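Local coordinates for ABC transporter periplasmic peptide-binding protein (Pseudoalteromonas, PDB 4QFL) that binds dipeptides such as Ala-Phe in the periplasm, probably handing them to an ABC transporter for uptake into the cell, at residues A[471-474]-A[475-478]; A[172-175]-A[176-180]. One frame throughout, in Å; residues are numbered along the deposited sequence.

Interaction 1 (A[471-474]-A[475-478])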
ATOM      1  N   LEU A 471      -1.734 -20.232  -0.046  1.00 17.08           N
ATOM      2  CA  LEU A 471      -2.425 -19.033  -0.497  1.00 19.60           C
ATOM      3  C   LEU A 471      -3.417 -19.374  -1.612  1.00 20.65           C
ATOM      4  O   LEU A 471      -4.543 -18.880  -1.644  1.00 19.27           O
ATOM      5  CB  LEU A 471      -1.417 -17.971  -0.959  1.00 18.98           C
ATOM      6  CG  LEU A 471      -0.319 -17.545   0.027  1.00 17.84           C
ATOM      7  CD1 LEU A 471       0.439 -16.344  -0.501  1.00 15.58           C
ATOM      8  CD2 LEU A 471      -0.893 -17.227   1.385  1.00 18.46           C
ATOM      9  N   THR A 472      -2.994 -20.239  -2.520  1.00 19.60           N
ATOM     10  CA  THR A 472      -3.830 -20.639  -3.634  1.00 19.87           C
ATOM     11  C   THR A 472      -5.086 -21.372  -3.177  1.00 22.13           C
ATOM     12  O   THR A 472      -6.186 -21.111  -3.667  1.00 20.67           O
ATOM     13  CB  THR A 472      -3.042 -21.541  -4.571  1.00 19.32           C
ATOM     14  OG1 THR A 472      -1.924 -20.800  -5.065  1.00 20.87           O
ATOM     15  CG2 THR A 472      -3.913 -21.997  -5.735  1.00 23.07           C
ATOM     16  N   LYS A 473      -4.918 -22.297  -2.238  1.00 21.39           N
ATOM     17  CA  LYS A 473      -6.050 -23.058  -1.732  1.00 21.74           C
ATOM     18  C   LYS A 473      -7.060 -22.144  -1.035  1.00 21.84           C
ATOM     19  O   LYS A 473      -8.270 -22.310  -1.190  1.00 24.19           O
ATOM     20  CB  LYS A 473      -5.568 -24.182  -0.816  1.00 23.69           C
ATOM     21  CG  LYS A 473      -4.621 -25.139  -1.528  1.00 22.15           C
ATOM     22  CD  LYS A 473      -4.211 -26.310  -0.656  1.00 24.33           C
ATOM     23  CE  LYS A 473      -3.364 -27.299  -1.446  1.00 23.87           C
ATOM     24  NZ  LYS A 473      -3.146 -28.559  -0.692  1.00 24.89           N
ATOM     25  N   ALA A 474      -6.551 -21.160  -0.298  1.00 21.07           N
ATOM     26  CA  ALA A 474      -7.393 -20.165   0.371  1.00 19.12           C
ATOM     27  C   ALA A 474      -8.160 -19.326  -0.637  1.00 20.44           C
ATOM     28  O   ALA A 474      -9.207 -18.769  -0.324  1.00 20.54           O
ATOM     29  CB  ALA A 474      -6.546 -19.270   1.268  1.00 18.41           C
ATOM     30  N   LEU A 475      -7.638 -19.238  -1.852  1.00 21.25           N
ATOM     31  CA  LEU A 475      -8.297 -18.488  -2.908  1.00 17.96           C
ATOM     32  C   LEU A 475      -9.181 -19.396  -3.764  1.00 22.48           C
ATOM     33  O   LEU A 475      -9.993 -18.918  -4.557  1.00 21.25           O
ATOM     34  CB  LEU A 475      -7.262 -17.776  -3.771  1.00 19.24           C
ATOM     35  CG  LEU A 475      -6.493 -16.675  -3.039  1.00 18.92           C
ATOM     36  CD1 LEU A 475      -5.595 -15.942  -4.009  1.00 21.87           C
ATOM     37  CD2 LEU A 475      -7.434 -15.699  -2.350  1.00 18.35           C
ATOM     38  N   ASP A 476      -9.020 -20.707  -3.586  1.00 24.08           N
ATOM     39  CA  ASP A 476      -9.804 -21.704  -4.322  1.00 25.84           C
ATOM     40  C   ASP A 476     -11.227 -21.846  -3.789  1.00 26.56           C
ATOM     41  O   ASP A 476     -12.043 -22.546  -4.389  1.00 25.28           O
ATOM     42  CB  ASP A 476      -9.120 -23.079  -4.292  1.00 24.75           C
ATOM     43  CG  ASP A 476      -7.946 -23.173  -5.250  1.00 29.48           C
ATOM     44  OD1 ASP A 476      -7.871 -22.333  -6.174  1.00 30.11           O
ATOM     45  OD2 ASP A 476      -7.102 -24.091  -5.086  1.00 30.65           O
ATOM     46  N   THR A 477     -11.522 -21.188  -2.668  1.00 24.82           N
ATOM     47  CA  THR A 477     -12.841 -21.302  -2.049  1.00 24.73           C
ATOM     48  C   THR A 477     -13.289 -19.986  -1.421  1.00 23.53           C
ATOM     49  O   THR A 477     -12.465 -19.203  -0.964  1.00 21.57           O
ATOM     50  CB  THR A 477     -12.849 -22.405  -0.980  1.00 25.13           C
ATOM     51  OG1 THR A 477     -14.099 -22.390  -0.278  1.00 25.18           O
ATOM     52  CG2 THR A 477     -11.720 -22.179   0.003  1.00 21.72           C
ATOM     53  N   THR A 478     -14.599 -19.746  -1.404  1.00 24.83           N
ATOM     54  CA  THR A 478     -15.152 -18.541  -0.800  1.00 22.90           C
ATOM     55  C   THR A 478     -15.614 -18.804   0.625  1.00 25.50           C
ATOM     56  O   THR A 478     -16.014 -17.888   1.339  1.00 27.99           O
ATOM     57  CB  THR A 478     -16.349 -18.030  -1.583  1.00 24.31           C
ATOM     58  OG1 THR A 478     -17.386 -19.015  -1.530  1.00 27.23           O
ATOM     59  CG2 THR A 478     -15.964 -17.764  -3.027  1.00 22.40           C
TER

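Interaction 2 (A[172-175]-A[176-180])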
ATOM      1  N   SER A 172     -11.045 -16.089  -4.852  1.00 19.21           N
ATOM      2  CA  SER A 172     -12.041 -15.462  -3.998  1.00 18.36           C
ATOM      3  C   SER A 172     -11.651 -14.053  -3.602  1.00 18.65           C
ATOM      4  O   SER A 172     -12.442 -13.342  -2.999  1.00 21.19           O
ATOM      5  CB  SER A 172     -12.314 -16.313  -2.760  1.00 21.27           C
ATOM      6  OG  SER A 172     -11.116 -16.661  -2.090  1.00 20.65           O
ATOM      7  N   SER A 173     -10.438 -13.639  -3.956  1.00 20.31           N
ATOM      8  CA  SER A 173      -9.966 -12.304  -3.599  1.00 17.91           C
ATOM      9  C   SER A 173     -10.177 -11.341  -4.741  1.00 20.05           C
ATOM     10  O   SER A 173      -9.831 -10.172  -4.641  1.00 21.55           O
ATOM     11  CB  SER A 173      -8.480 -12.341  -3.244  1.00 19.09           C
ATOM     12  OG  SER A 173      -7.726 -12.844  -4.335  1.00 20.41           O
ATOM     13  N   PHE A 174     -10.755 -11.821  -5.830  1.00 18.49           N
ATOM     14  CA  PHE A 174     -10.756 -11.040  -7.063  1.00 19.28           C
ATOM     15  C   PHE A 174     -11.433  -9.660  -6.955  1.00 19.68           C
ATOM     16  O   PHE A 174     -10.819  -8.632  -7.237  1.00 17.71           O
ATOM     17  CB  PHE A 174     -11.355 -11.852  -8.207  1.00 20.33           C
ATOM     18  CG  PHE A 174     -11.446 -11.094  -9.479  1.00 20.01           C
ATOM     19  CD1 PHE A 174     -10.328 -10.927 -10.267  1.00 21.59           C
ATOM     20  CD2 PHE A 174     -12.647 -10.516  -9.873  1.00 21.82           C
ATOM     21  CE1 PHE A 174     -10.406 -10.206 -11.445  1.00 24.98           C
ATOM     22  CE2 PHE A 174     -12.730  -9.797 -11.035  1.00 20.91           C
ATOM     23  CZ  PHE A 174     -11.611  -9.641 -11.826  1.00 21.38           C
ATOM     24  N   LEU A 175     -12.697  -9.628  -6.548  1.00 20.76           N
ATOM     25  CA  LEU A 175     -13.362  -8.338  -6.363  1.00 22.38           C
ATOM     26  C   LEU A 175     -12.597  -7.433  -5.389  1.00 20.08           C
ATOM     27  O   LEU A 175     -12.513  -6.227  -5.602  1.00 19.62           O
ATOM     28  CB  LEU A 175     -14.809  -8.510  -5.892  1.00 21.16           C
ATOM     29  CG  LEU A 175     -15.839  -8.840  -6.972  1.00 20.24           C
ATOM     30  CD1 LEU A 175     -17.222  -8.726  -6.399  1.00 19.39           C
ATOM     31  CD2 LEU A 175     -15.684  -7.897  -8.139  1.00 23.44           C
ATOM     32  N   ALA A 176     -12.048  -8.007  -4.319  1.00 22.42           N
ATOM     33  CA  ALA A 176     -11.286  -7.206  -3.352  1.00 21.45           C
ATOM     34  C   ALA A 176     -10.162  -6.496  -4.084  1.00 16.99           C
ATOM     35  O   ALA A 176      -9.942  -5.301  -3.899  1.00 18.85           O
ATOM     36  CB  ALA A 176     -10.739  -8.072  -2.222  1.00 17.58           C
ATOM     37  N   ASN A 177      -9.470  -7.232  -4.939  1.00 18.61           N
ATOM     38  CA  ASN A 177      -8.396  -6.651  -5.736  1.00 18.54           C
ATOM     39  C   ASN A 177      -8.890  -5.601  -6.727  1.00 17.31           C
ATOM     40  O   ASN A 177      -8.188  -4.637  -7.007  1.00 17.94           O
ATOM     41  CB  ASN A 177      -7.597  -7.738  -6.450  1.00 14.73           C
ATOM     42  CG  ASN A 177      -6.800  -8.586  -5.499  1.00 15.06           C
ATOM     43  OD1 ASN A 177      -6.238  -8.092  -4.530  1.00 17.95           O
ATOM     44  ND2 ASN A 177      -6.749  -9.873  -5.768  1.00 16.96           N
ATOM     45  N   MET A 178     -10.101  -5.778  -7.249  1.00 18.08           N
ATOM     46  CA  MET A 178     -10.696  -4.779  -8.138  1.00 17.14           C
ATOM     47  C   MET A 178     -11.198  -3.536  -7.390  1.00 17.38           C
ATOM     48  O   MET A 178     -11.544  -2.523  -8.008  1.00 17.33           O
ATOM     49  CB  MET A 178     -11.827  -5.385  -8.986  1.00 20.26           C
ATOM     50  CG  MET A 178     -11.388  -6.504  -9.918  1.00 21.37           C
ATOM     51  SD  MET A 178     -10.203  -5.941 -11.147  1.00 21.98           S
ATOM     52  CE  MET A 178     -11.217  -4.775 -12.052  1.00 20.73           C
ATOM     53  N   ALA A 179     -11.231  -3.613  -6.065  1.00 17.79           N
ATOM     54  CA  ALA A 179     -11.658  -2.476  -5.263  1.00 16.64           C
ATOM     55  C   ALA A 179     -10.474  -1.767  -4.617  1.00 18.80           C
ATOM     56  O   ALA A 179     -10.658  -0.913  -3.759  1.00 18.24           O
ATOM     57  CB  ALA A 179     -12.657  -2.912  -4.205  1.00 17.68           C
ATOM     58  N   THR A 180      -9.256  -2.121  -5.014  1.00 19.13           N
ATOM     59  CA  THR A 180      -8.082  -1.462  -4.447  1.00 17.62           C
ATOM     60  C   THR A 180      -7.851  -0.130  -5.140  1.00 17.53           C
ATOM     61  O   THR A 180      -8.388   0.115  -6.225  1.00 16.48           O
ATOM     62  CB  THR A 180      -6.808  -2.333  -4.539  1.00 15.79           C
ATOM     63  OG1 THR A 180      -6.490  -2.579  -5.914  1.00 19.17           O
ATOM     64  CG2 THR A 180      -7.008  -3.653  -3.813  1.00 14.98           C
TER
HETATM   65  O   HOH W   1     -13.088 -10.347  -3.107  1.00 19.24           O
HETATM   66  O   HOH W   2      -5.164 -12.317  -4.446  1.00 22.21           O
HETATM   67  O   HOH W   3      -8.032 -12.322  -7.377  1.00 25.23           O

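Interaction 1 (A[471-474]-A[475-478])
Leu-475 N and Asp-476 N close the last turn of helix 465-475 by reaching back to three carbonyls. Leu-475 N lies 3.0 Å from Thr-472 O and makes a weak second bond to Leu-471 O; Asp-476 N lies 3.0 Å from Lys-473 O, again with a weak bond, to Thr-472 O. The i-to-i+3 bond is slightly straighter for Leu-475 N and clearly so for Asp-476 N, consistent with a 3-10-like final turn. Side-chain carbons and the carboxylate crowd the same carbonyls. With CG anti to its carbonyl carbon (chi1 -66°), Leu-475 lays that atom 3.3 Å from Leu-471 O. The Asp-476 carboxylate stands against Thr-472 O, its CG 3.1 Å from that oxygen; acceptor faces acceptor, so this is packing alone. Thr-477 CG2 rests 3.7 Å from Lys-473 O. Farther out, Thr-472 OG1 is bonded to Asp-468 O one turn earlier, and Thr-477 OG1 to Asp-479 N. Thr-472 and Asp-476 are exposed, whereas Ala-474 is buried against Tyr-486 and Tyr-487 of helix 480-497. Leu-475 touches Arg-483 of that same helix as well as Asp-441, so the turn is structural packing between two consecutive helices and meets the loop at Ser-172.

Interaction 2 (A[172-175]-A[176-180])
A Met-aromatic contact one turn apart lines one side of the short helix 174-178, while a water-linked serine-asparagine pair runs along another. Met-178 CG sits over one face of the Phe-174 ring, 3.9 Å from the centroid and 23° off the normal, a CH-pi contact displaced toward the CE2-CZ edge. Bent at both chi2 and chi3, the Met-178 chain keeps SD obliquely beside the ring, 4.6 Å from its centroid. Phe-174, its CG trans to the backbone nitrogen (chi1 177°), runs alongside Met-178 in the same direction. An alanine in place of Phe-174 has no ring to lie under Met-178 CG, and the thioether would probably be freer to turn. Backbone bonds fix the spacing: Met-178 N to Phe-174 O, 2.9 Å, and Asn-177 N to Ser-173 O, 3.0 Å. Two waters each link Ser-173 OG with Asn-177 ND2; a third accepts from Ala-176 N and donates to Ser-172 O. Asn-177 OD1 is bonded to Tyr-142 OH, and Thr-180 OG1 donates to Asn-177 O as the helix ends. The Asn-177 side chain is about 10 Å from the bound alanine, so the helix is near the dipeptide site without lining it. The residues that touch are all buried: Phe-174 packs on Leu-151 and on Val-91 of strand 90-95, Leu-175 on the same strand and on Ile-65 of strand 65-67, which also receives Ala-179.

How the interactions relate
Interaction 2 is a buried contact, whereas interaction 1, farther from the centre of the chain, is only partly covered and carries exposed polar residues. Both are single helix turns with backbone bonds, bent and doubled in the first, straighter in the second, which adds a CH-pi and Met-aromatic pair and bridging waters. They meet directly at Ser-172, which comes just before helix 174-178: Leu-475 O lies 3.0 Å from Ser-172 N, and Thr-477 O 3.1 Å from Ser-172 OG, both probable hydrogen bonds. Leu-475 CD2 also packs against Ser-173 OG. The end of helix 465-475 is thus joined to the start of helix 174-178, two segments nearly 300 residues apart in sequence.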